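Local coordinates for protein arabinan endo-1,5-alpha-l-arabinosidase A (Cellvibrio cellulosa, PDB 1GYH) that hydrolyses alpha-1,5-arabinofuranosyl bonds of linear arabinan, releasing almost exclusively arabinotriose, and folds as a five-bladed beta-propeller of glycoside hydrolase family 43, at residues H63-D68 and S83-N88; T95-L100 and P105-E110; K34-W39 and K271-L276. One frame throughout, in Å; residues are numbered along the deposited sequence.

Contact 1: H63-D68 and S83-N88; sequences HLWAPD and SAFGKN
Trp65 is held between Ser83 and Phe85, which approach its indole from opposite sides, one closely and one at a slant. The tight side belongs to Ser83. Its CB sits 3.8 Å from the centroid of the six-membered ring and only 19° off the ring normal, a CH-pi contact over the face. With chi2 of Trp65 at -6°, CD1 nearly eclipses CA, and the benzo half of the indole swings away from its own strand to meet the loop. Ser83 OG is turned to another task, a hydrogen bond to Ser90 OG. Beside this contact, over the same indole face, water 1 joins the two backbones: it donates to His63 O at 2.8 Å and accepts from Ser83 N at 2.9 Å.

The looser side is the exposed Phe85. Its ring plane is inclined by 39° to that of the indole, so the pair neither stacks nor meets edge to face; Trp65 CZ2 lies over the centre of the phenyl ring, 3.8 Å from Phe85 CZ. Phe85 and Gly86 occupy the corners of a type II turn closed by Lys87 N to Ala84 O at 3.1 Å, with glycine taking the positive phi usual at the third position.

His63, Gly86 and Lys87 probably bind substrate, and the Trp65 side chain lies about 5 Å from that of Asp9, the likely proton acceptor. Direct contact is thus dispersive and CH-pi, while polar linkage runs through one water, a chemistry that joins strand 63-72 to the turn at a probable sugar-binding surface by shape and one bridging water.

Contact 2: T95-L100 and P105-E110; sequences TVNKTL and PDYRWE
Asn97 extends its side chain across to the backbone of Arg108 and the rings of Tyr107 and Trp109, showing how one amide can organise a connection between two strands. Among the hydrogen bonds, two form an antiparallel hydrogen-bonded pair, Val96 N to Glu110 O at 3.0 Å and Glu110 N to Val96 O at 2.9 Å. Beyond this pair, Asn97 takes over. Its CG lies anti to the backbone N (chi1 -155°), which carries the amide across to 105-110, where OD1 accepts from Arg108 N at 3.0 Å; Thr99 N, at 3.3 Å from OD1, closes an Asx turn. The two N-H groups arrive from opposite faces of the amide plane and fix its rotation.

The aromatic contacts use the rest of the same side chain. Asn97 CB stands 3.6 Å from the centroid of the six-membered ring of Trp109, 12° off its normal, as a CH-pi contact. ND2 lies over one face of Trp109 and one of Tyr107, with the amide tilted 78° from the indole plane. Trp109 NE1 donates to Tyr107 OH at 3.0 Å; that hydroxyl also bonds Asp43, and on this inner side water 4 donates to it and to Leu100 O. Apolar closure comes from Leu100 CD2, 3.6 Å from Trp109 CZ2.

Charge occupies the outer side. Within 105-110, Arg108 grips Glu110 side-on in a salt bridge, NE and NH2 both bonding OE2, with NH2 to OE2 at 2.8 Å.

The loop links strands 90-97 and 110-118, the latter an edge strand of their sheet. Val96, Leu100 and Trp109 pack on strand 75-82, while Leu100 reaches strand 18-23 and both Tyr107 and Trp109 touch Ile30 of strand 29-33, in the adjoining propeller blade.

Contact 3: K34-W39 and K271-L276; sequences KDRVNW and KDYLVL
Arg36 and Tyr273 alone carry this contact: the guanidinium of one comes up beside the phenol of the other. NH2 is the leading atom, 3.6 Å from Tyr273 CE2, and the guanidinium carbon CZ follows at 4.0 Å from the same CE2. The side chains cross at about a right angle and their flat groups are 50° apart. The relation is therefore lopsided: CE2 and CD2 of Tyr273 lie over one face of the guanidinium, whereas NH2 approaches the ring obliquely. A bend at chi3 of -75° turns the end of the arginine out of line with its earlier methylenes. Arg36 was modelled in two conformers, so these details describe one of them.

The backbone supporting Arg36 is firmly shaped. Arg36 has a positive phi within a tight loop, and Asp35 OD1 binds two following amides, Val37 N at 3.0 Å in an Asx turn and Asn38 N at 2.9 Å. The latter arrives on the syn side of the carboxylate, while Val37 N comes from above its plane. Arg36 O accepts a hydrogen bond from Tyr312 OH and a weak one from Trp39 NE1, at 3.3 Å.

Around the pair, Arg36 also rests on Trp19, Trp268 and Ile291, and the Tyr273 ring meets that of Trp268 with planes about 35° apart. The loop before strand 38-44 thereby reaches strand 271-280 in a different propeller blade.

With an area of only 78 Å² buried between the segments and CA atoms of Arg36 and Val275 11.0 Å apart, the two backbones stay well separated. What crosses between them is a weakly directional van der Waals contact of a cationic group with an aromatic side chain, probably with some electrostatic contribution, in a setting lined by further aromatic residues.

From the N terminus, the chain first passes 34-39, the opening half of contact 3, which is answered only at 271-276. Within that long loop lie the other two, in series. Contact 1 closes the hairpin at its open end, strand 63-72 meeting the loop that follows strand 75-82, and contact 2 closes the short connection between strands 90-97 and 110-118; both reach the same sheet, yet their centres are 23 Å apart. None of the three crosses another or touches it. Contacts 1 and 3 lie on opposite sides of the chain's centre. The local pair thus lies on one propeller blade, whereas contact 3 joins the first blade to the last, across the seam where the ring closes.

Contact 1: H63-D68 and S83-N88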
loop_
_atom_site.group_PDB
_atom_site.type_symbol
_atom_site.label_atom_id
_atom_site.label_comp_id
_atom_site.label_asym_id
_atom_site.label_seq_id
_atom_site.Cartn_x
_atom_site.Cartn_y
_atom_site.Cartn_z
ATOM N N HIS A 63 -5.063 -1.598 -15.901
ATOM C CA HIS A 63 -4.106 -1.649 -14.784
ATOM C C HIS A 63 -4.764 -1.250 -13.467
ATOM O O HIS A 63 -5.197 -0.107 -13.286
ATOM C CB HIS A 63 -2.885 -0.747 -15.029
ATOM C CG HIS A 63 -2.037 -1.209 -16.164
ATOM N ND1 HIS A 63 -0.782 -1.768 -15.997
ATOM C CD2 HIS A 63 -2.292 -1.239 -17.492
ATOM C CE1 HIS A 63 -0.302 -2.111 -17.178
ATOM N NE2 HIS A 63 -1.204 -1.821 -18.098
ATOM N N LEU A 64 -4.844 -2.210 -12.545
ATOM C CA LEU A 64 -5.317 -1.942 -11.188
ATOM C C LEU A 64 -4.142 -1.562 -10.305
ATOM O O LEU A 64 -3.026 -2.046 -10.518
ATOM C CB LEU A 64 -6.059 -3.163 -10.635
ATOM C CG LEU A 64 -7.310 -3.592 -11.413
ATOM C CD1 LEU A 64 -7.858 -4.958 -10.911
ATOM C CD2 LEU A 64 -8.380 -2.505 -11.276
ATOM N N TRP A 65 -4.380 -0.676 -9.329
ATOM C CA TRP A 65 -3.281 -0.091 -8.555
ATOM C C TRP A 65 -3.345 -0.458 -7.062
ATOM O O TRP A 65 -4.436 -0.559 -6.489
ATOM C CB TRP A 65 -3.284 1.424 -8.572
ATOM C CG TRP A 65 -3.269 2.194 -9.926
ATOM C CD1 TRP A 65 -3.150 1.711 -11.184
ATOM C CD2 TRP A 65 -3.400 3.606 -10.042
ATOM N NE1 TRP A 65 -3.207 2.748 -12.089
ATOM C CE2 TRP A 65 -3.348 3.930 -11.396
ATOM C CE3 TRP A 65 -3.555 4.635 -9.112
ATOM C CZ2 TRP A 65 -3.449 5.259 -11.863
ATOM C CZ3 TRP A 65 -3.644 5.987 -9.577
ATOM C CH2 TRP A 65 -3.599 6.265 -10.940
ATOM N N ALA A 66 -2.154 -0.585 -6.473
ATOM C CA ALA A 66 -1.925 -0.505 -5.002
ATOM C C ALA A 66 -2.772 -1.486 -4.185
ATOM O O ALA A 66 -3.584 -1.114 -3.340
ATOM C CB ALA A 66 -2.111 0.966 -4.537
ATOM N N PRO A 67 -2.562 -2.773 -4.413
ATOM C CA PRO A 67 -3.361 -3.771 -3.743
ATOM C C PRO A 67 -3.018 -3.829 -2.215
ATOM O O PRO A 67 -1.924 -3.397 -1.782
ATOM C CB PRO A 67 -2.933 -5.071 -4.428
ATOM C CG PRO A 67 -1.541 -4.837 -4.902
ATOM C CD PRO A 67 -1.514 -3.371 -5.265
ATOM N N ASP A 68 -3.975 -4.292 -1.427
ATOM C CA ASP A 68 -3.667 -4.799 -0.078
ATOM C C ASP A 68 -4.227 -6.192 0.089
ATOM O O ASP A 68 -5.377 -6.487 -0.359
ATOM C CB ASP A 68 -4.180 -3.861 1.048
ATOM C CG ASP A 68 -3.435 -4.092 2.379
ATOM O OD1 ASP A 68 -2.191 -4.222 2.377
ATOM O OD2 ASP A 68 -4.000 -4.134 3.471
ATOM N N SER A 83 -8.511 3.872 -10.994
ATOM C CA SER A 83 -8.279 5.304 -11.016
ATOM C C SER A 83 -7.916 5.831 -12.402
ATOM O O SER A 83 -8.060 5.127 -13.407
ATOM C CB SER A 83 -7.166 5.640 -10.017
ATOM O OG SER A 83 -7.123 7.029 -9.705
ATOM N N ALA A 84 -7.468 7.076 -12.427
ATOM C CA ALA A 84 -6.905 7.700 -13.620
ATOM C C ALA A 84 -5.822 8.677 -13.223
ATOM O O ALA A 84 -5.973 9.461 -12.270
ATOM C CB ALA A 84 -8.034 8.434 -14.424
ATOM N N PHE A 85 -4.721 8.662 -13.954
ATOM C CA PHE A 85 -3.573 9.486 -13.568
ATOM C C PHE A 85 -3.916 10.952 -13.431
ATOM O O PHE A 85 -4.554 11.537 -14.308
ATOM C CB PHE A 85 -2.386 9.288 -14.547
ATOM C CG PHE A 85 -1.558 8.051 -14.230
ATOM C CD1 PHE A 85 -0.787 7.997 -13.055
ATOM C CD2 PHE A 85 -1.603 6.922 -15.069
ATOM C CE1 PHE A 85 -0.030 6.840 -12.726
ATOM C CE2 PHE A 85 -0.842 5.757 -14.773
ATOM C CZ PHE A 85 -0.053 5.719 -13.598
ATOM N N GLY A 86 -3.517 11.542 -12.313
ATOM C CA GLY A 86 -3.743 12.945 -12.078
ATOM C C GLY A 86 -5.116 13.353 -11.540
ATOM O O GLY A 86 -5.326 14.537 -11.258
ATOM N N LYS A 87 -6.043 12.403 -11.424
ATOM C CA LYS A 87 -7.412 12.700 -11.052
ATOM C C LYS A 87 -7.910 11.939 -9.824
ATOM O O LYS A 87 -7.320 10.942 -9.406
ATOM C CB LYS A 87 -8.312 12.374 -12.231
ATOM C CG LYS A 87 -7.908 13.159 -13.485
ATOM C CD LYS A 87 -9.049 13.186 -14.473
ATOM C CE LYS A 87 -8.742 12.490 -15.741
ATOM N NZ LYS A 87 -9.402 13.285 -16.798
ATOM N N ASN A 88 -9.008 12.386 -9.249
ATOM C CA ASN A 88 -9.589 11.621 -8.147
ATOM C C ASN A 88 -10.904 10.984 -8.505
ATOM O O ASN A 88 -11.740 10.801 -7.648
ATOM C CB ASN A 88 -9.635 12.419 -6.817
ATOM C CG ASN A 88 -10.626 13.582 -6.826
ATOM O OD1 ASN A 88 -10.908 14.202 -7.869
ATOM N ND2 ASN A 88 -11.152 13.895 -5.634
HETATM O O HOH W 1 -6.548 2.055 -12.091
#

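Contact 2: T95-L100 and P105-E110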
loop_
_atom_site.group_PDB
_atom_site.type_symbol
_atom_site.label_atom_id
_atom_site.label_comp_id
_atom_site.label_asym_id
_atom_site.label_seq_id
_atom_site.Cartn_x
_atom_site.Cartn_y
_atom_site.Cartn_z
ATOM N N THR A 95 -11.996 -8.019 -3.830
ATOM C CA THR A 95 -12.309 -9.346 -4.310
ATOM C C THR A 95 -11.736 -10.415 -3.353
ATOM O O THR A 95 -10.679 -10.239 -2.781
ATOM C CB THR A 95 -11.827 -9.508 -5.798
ATOM O OG1 THR A 95 -12.156 -10.804 -6.318
ATOM C CG2 THR A 95 -10.316 -9.362 -5.935
ATOM N N VAL A 96 -12.462 -11.507 -3.203
ATOM C CA VAL A 96 -12.231 -12.518 -2.162
ATOM C C VAL A 96 -12.045 -13.892 -2.756
ATOM O O VAL A 96 -12.710 -14.245 -3.721
ATOM C CB VAL A 96 -13.402 -12.524 -1.186
ATOM C CG1 VAL A 96 -13.105 -13.408 0.041
ATOM C CG2 VAL A 96 -13.666 -11.115 -0.715
ATOM N N ASN A 97 -11.127 -14.660 -2.176
ATOM C CA ASN A 97 -10.844 -16.032 -2.583
ATOM C C ASN A 97 -10.720 -16.915 -1.309
ATOM O O ASN A 97 -10.308 -16.425 -0.237
ATOM C CB ASN A 97 -9.525 -16.052 -3.350
ATOM C CG ASN A 97 -9.405 -17.234 -4.309
ATOM O OD1 ASN A 97 -9.932 -18.322 -4.064
ATOM N ND2 ASN A 97 -8.685 -17.024 -5.403
ATOM N N LYS A 98 -11.043 -18.189 -1.453
ATOM C CA LYS A 98 -10.808 -19.205 -0.412
ATOM C C LYS A 98 -9.350 -19.642 -0.283
ATOM O O LYS A 98 -8.949 -20.142 0.767
ATOM C CB LYS A 98 -11.631 -20.465 -0.692
ATOM C CG LYS A 98 -13.164 -20.314 -0.734
ATOM C CD LYS A 98 -13.793 -21.543 -1.424
ATOM C CE LYS A 98 -15.318 -21.557 -1.586
ATOM N NZ LYS A 98 -15.852 -22.849 -2.313
ATOM N N THR A 99 -8.558 -19.472 -1.338
ATOM C CA THR A 99 -7.163 -19.892 -1.335
ATOM C C THR A 99 -6.352 -19.078 -2.334
ATOM O O THR A 99 -6.922 -18.361 -3.136
ATOM C CB THR A 99 -7.075 -21.408 -1.617
ATOM O OG1 THR A 99 -5.715 -21.851 -1.550
ATOM C CG2 THR A 99 -7.510 -21.736 -3.028
ATOM N N LEU A 100 -5.029 -19.165 -2.264
ATOM C CA LEU A 100 -4.136 -18.430 -3.173
ATOM C C LEU A 100 -3.430 -19.337 -4.204
ATOM O O LEU A 100 -2.770 -18.828 -5.094
ATOM C CB LEU A 100 -3.097 -17.638 -2.374
ATOM C CG LEU A 100 -3.660 -16.493 -1.492
ATOM C CD1 LEU A 100 -2.548 -15.669 -0.865
ATOM C CD2 LEU A 100 -4.638 -15.567 -2.278
ATOM N N PRO A 105 -8.784 -26.780 -6.283
ATOM C CA PRO A 105 -10.222 -26.806 -6.585
ATOM C C PRO A 105 -11.037 -25.688 -5.905
ATOM O O PRO A 105 -12.124 -25.366 -6.385
ATOM C CB PRO A 105 -10.671 -28.211 -6.123
ATOM C CG PRO A 105 -9.544 -28.789 -5.355
ATOM C CD PRO A 105 -8.318 -28.029 -5.658
ATOM N N ASP A 106 -10.509 -25.076 -4.841
ATOM C CA ASP A 106 -11.205 -24.005 -4.134
ATOM C C ASP A 106 -10.852 -22.613 -4.724
ATOM O O ASP A 106 -11.350 -21.593 -4.261
ATOM C CB ASP A 106 -10.803 -23.988 -2.640
ATOM C CG ASP A 106 -11.249 -25.213 -1.869
ATOM O OD1 ASP A 106 -12.351 -25.783 -2.108
ATOM O OD2 ASP A 106 -10.509 -25.667 -0.971
ATOM N N TYR A 107 -9.935 -22.554 -5.677
ATOM C CA TYR A 107 -9.453 -21.264 -6.162
ATOM C C TYR A 107 -10.425 -20.542 -7.120
ATOM O O TYR A 107 -10.702 -21.036 -8.221
ATOM C CB TYR A 107 -8.113 -21.423 -6.866
ATOM C CG TYR A 107 -7.423 -20.120 -7.268
ATOM C CD1 TYR A 107 -7.609 -19.555 -8.543
ATOM C CD2 TYR A 107 -6.536 -19.496 -6.407
ATOM C CE1 TYR A 107 -6.916 -18.382 -8.916
ATOM C CE2 TYR A 107 -5.858 -18.326 -6.757
ATOM C CZ TYR A 107 -6.036 -17.775 -8.017
ATOM O OH TYR A 107 -5.335 -16.632 -8.343
ATOM N N ARG A 108 -10.886 -19.371 -6.681
ATOM C CA ARG A 108 -11.659 -18.425 -7.518
ATOM C C ARG A 108 -11.812 -17.086 -6.828
ATOM O O ARG A 108 -12.334 -17.014 -5.734
ATOM C CB ARG A 108 -13.049 -18.993 -7.851
ATOM C CG ARG A 108 -13.910 -18.048 -8.717
ATOM C CD ARG A 108 -15.173 -18.664 -9.291
ATOM N NE ARG A 108 -16.216 -18.751 -8.285
ATOM C CZ ARG A 108 -17.442 -19.146 -8.511
ATOM N NH1 ARG A 108 -17.825 -19.509 -9.724
ATOM N NH2 ARG A 108 -18.296 -19.233 -7.512
ATOM N N TRP A 109 -11.378 -16.021 -7.491
ATOM C CA TRP A 109 -11.621 -14.656 -7.059
ATOM C C TRP A 109 -13.041 -14.176 -7.378
ATOM O O TRP A 109 -13.498 -14.250 -8.529
ATOM C CB TRP A 109 -10.589 -13.698 -7.692
ATOM C CG TRP A 109 -9.197 -13.903 -7.216
ATOM C CD1 TRP A 109 -8.195 -14.550 -7.876
ATOM C CD2 TRP A 109 -8.653 -13.502 -5.964
ATOM N NE1 TRP A 109 -7.058 -14.568 -7.108
ATOM C CE2 TRP A 109 -7.310 -13.924 -5.933
ATOM C CE3 TRP A 109 -9.164 -12.824 -4.850
ATOM C CZ2 TRP A 109 -6.471 -13.717 -4.826
ATOM C CZ3 TRP A 109 -8.306 -12.602 -3.723
ATOM C CH2 TRP A 109 -6.981 -13.033 -3.750
ATOM N N GLU A 110 -13.736 -13.678 -6.348
ATOM C CA GLU A 110 -15.104 -13.213 -6.455
ATOM C C GLU A 110 -15.195 -11.757 -6.044
ATOM O O GLU A 110 -15.005 -11.399 -4.882
ATOM C CB GLU A 110 -16.045 -14.099 -5.615
ATOM C CG GLU A 110 -15.857 -15.584 -5.913
ATOM C CD GLU A 110 -16.924 -16.488 -5.332
ATOM O OE1 GLU A 110 -17.814 -16.012 -4.588
ATOM O OE2 GLU A 110 -16.870 -17.688 -5.639
HETATM O O HOH W 2 -12.834 -19.101 -3.895
HETATM O O HOH W 3 -15.327 -20.652 -4.864
HETATM O O HOH W 4 -2.533 -16.954 -7.226
#

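Contact 3: K34-W39 and K271-L276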
loop_
_atom_site.group_PDB
_atom_site.type_symbol
_atom_site.label_atom_id
_atom_site.label_comp_id
_atom_site.label_asym_id
_atom_site.label_seq_id
_atom_site.Cartn_x
_atom_site.Cartn_y
_atom_site.Cartn_z
ATOM N N LYS A 34 8.655 -20.123 -2.512
ATOM C CA LYS A 34 8.923 -20.940 -1.324
ATOM C C LYS A 34 9.894 -20.263 -0.339
ATOM O O LYS A 34 9.900 -20.615 0.823
ATOM C CB LYS A 34 9.412 -22.351 -1.749
ATOM C CG LYS A 34 8.347 -23.137 -2.588
ATOM C CD LYS A 34 7.126 -23.635 -1.769
ATOM C CE LYS A 34 6.079 -24.315 -2.648
ATOM N NZ LYS A 34 5.073 -24.996 -1.831
ATOM N N ASP A 35 10.684 -19.287 -0.791
ATOM C CA ASP A 35 11.779 -18.706 0.009
ATOM C C ASP A 35 11.845 -17.175 0.077
ATOM O O ASP A 35 12.762 -16.646 0.666
ATOM C CB ASP A 35 13.137 -19.231 -0.492
ATOM C CG ASP A 35 13.377 -18.941 -1.992
ATOM O OD1 ASP A 35 12.757 -17.988 -2.548
ATOM O OD2 ASP A 35 14.170 -19.623 -2.663
ATOM N N ARG A 36 10.879 -16.473 -0.516
ATOM C CA ARG A 36 10.794 -14.999 -0.526
ATOM C C ARG A 36 11.805 -14.283 -1.438
ATOM O O ARG A 36 11.861 -13.046 -1.450
ATOM C CB ARG A 36 10.931 -14.379 0.897
ATOM C CG ARG A 36 9.814 -14.624 1.851
ATOM C CD ARG A 36 9.878 -13.631 3.066
ATOM N NE ARG A 36 10.922 -13.934 4.045
ATOM C CZ ARG A 36 12.113 -13.337 4.170
ATOM N NH1 ARG A 36 12.538 -12.390 3.341
ATOM N NH2 ARG A 36 12.918 -13.735 5.147
ATOM N N VAL A 37 12.584 -15.056 -2.189
ATOM C CA VAL A 37 13.656 -14.556 -3.059
ATOM C C VAL A 37 13.414 -14.947 -4.540
ATOM O O VAL A 37 13.548 -14.110 -5.431
ATOM C CB VAL A 37 15.035 -15.146 -2.628
ATOM C CG1 VAL A 37 16.162 -14.818 -3.646
ATOM C CG2 VAL A 37 15.417 -14.658 -1.236
ATOM N N ASN A 38 13.147 -16.223 -4.785
ATOM C CA ASN A 38 12.860 -16.803 -6.099
ATOM C C ASN A 38 11.337 -16.871 -6.355
ATOM O O ASN A 38 10.623 -17.626 -5.683
ATOM C CB ASN A 38 13.499 -18.209 -6.183
ATOM C CG ASN A 38 15.001 -18.175 -6.042
ATOM O OD1 ASN A 38 15.593 -18.580 -5.008
ATOM N ND2 ASN A 38 15.644 -17.720 -7.079
ATOM N N TRP A 39 10.835 -16.039 -7.284
ATOM C CA TRP A 39 9.391 -15.833 -7.503
ATOM C C TRP A 39 8.975 -16.283 -8.893
ATOM O O TRP A 39 9.636 -15.931 -9.870
ATOM C CB TRP A 39 9.025 -14.337 -7.348
ATOM C CG TRP A 39 9.221 -13.750 -5.956
ATOM C CD1 TRP A 39 10.320 -13.085 -5.471
ATOM C CD2 TRP A 39 8.274 -13.784 -4.885
ATOM N NE1 TRP A 39 10.103 -12.717 -4.168
ATOM C CE2 TRP A 39 8.863 -13.147 -3.779
ATOM C CE3 TRP A 39 6.983 -14.301 -4.747
ATOM C CZ2 TRP A 39 8.208 -13.019 -2.557
ATOM C CZ3 TRP A 39 6.328 -14.165 -3.534
ATOM C CH2 TRP A 39 6.942 -13.539 -2.459
ATOM N N LYS A 271 10.016 -11.916 13.684
ATOM C CA LYS A 271 10.913 -10.870 13.164
ATOM C C LYS A 271 10.144 -9.941 12.217
ATOM O O LYS A 271 9.120 -10.330 11.662
ATOM C CB LYS A 271 12.060 -11.498 12.404
ATOM C CG LYS A 271 13.052 -12.207 13.299
ATOM C CD LYS A 271 13.967 -13.100 12.481
ATOM C CE LYS A 271 14.930 -12.267 11.599
ATOM N NZ LYS A 271 15.754 -11.324 12.408
ATOM N N ASP A 272 10.659 -8.738 12.005
ATOM C CA ASP A 272 9.899 -7.738 11.251
ATOM C C ASP A 272 10.581 -7.380 9.930
ATOM O O ASP A 272 11.829 -7.381 9.841
ATOM C CB ASP A 272 9.726 -6.492 12.086
ATOM C CG ASP A 272 9.167 -6.779 13.490
ATOM O OD1 ASP A 272 8.209 -7.586 13.662
ATOM O OD2 ASP A 272 9.637 -6.168 14.483
ATOM N N TYR A 273 9.749 -7.025 8.933
ATOM C CA TYR A 273 10.194 -6.841 7.553
ATOM C C TYR A 273 9.482 -5.641 6.911
ATOM O O TYR A 273 8.300 -5.406 7.110
ATOM C CB TYR A 273 9.963 -8.112 6.736
ATOM C CG TYR A 273 10.717 -9.357 7.279
ATOM C CD1 TYR A 273 10.138 -10.155 8.262
ATOM C CD2 TYR A 273 11.980 -9.724 6.795
ATOM C CE1 TYR A 273 10.799 -11.285 8.772
ATOM C CE2 TYR A 273 12.665 -10.861 7.292
ATOM C CZ TYR A 273 12.047 -11.638 8.267
ATOM O OH TYR A 273 12.641 -12.782 8.759
ATOM N N LEU A 274 10.248 -4.868 6.181
ATOM C CA LEU A 274 9.763 -3.750 5.364
ATOM C C LEU A 274 9.800 -4.206 3.866
ATOM O O LEU A 274 10.813 -4.732 3.413
ATOM C CB LEU A 274 10.700 -2.564 5.554
ATOM C CG LEU A 274 10.252 -1.262 4.839
ATOM C CD1 LEU A 274 9.072 -0.660 5.468
ATOM C CD2 LEU A 274 11.374 -0.250 4.816
ATOM N N VAL A 275 8.704 -3.995 3.133
ATOM C CA VAL A 275 8.523 -4.484 1.730
ATOM C C VAL A 275 8.209 -3.229 0.877
ATOM O O VAL A 275 7.319 -2.468 1.211
ATOM C CB VAL A 275 7.388 -5.519 1.637
ATOM C CG1 VAL A 275 7.208 -6.109 0.209
ATOM C CG2 VAL A 275 7.674 -6.700 2.557
ATOM N N LEU A 276 8.973 -2.998 -0.173
ATOM C CA LEU A 276 8.826 -1.767 -0.975
ATOM C C LEU A 276 9.326 -1.935 -2.419
ATOM O O LEU A 276 9.923 -2.965 -2.768
ATOM C CB LEU A 276 9.578 -0.605 -0.304
ATOM C CG LEU A 276 11.090 -0.688 -0.049
ATOM C CD1 LEU A 276 11.872 -0.532 -1.345
ATOM C CD2 LEU A 276 11.526 0.410 0.872
#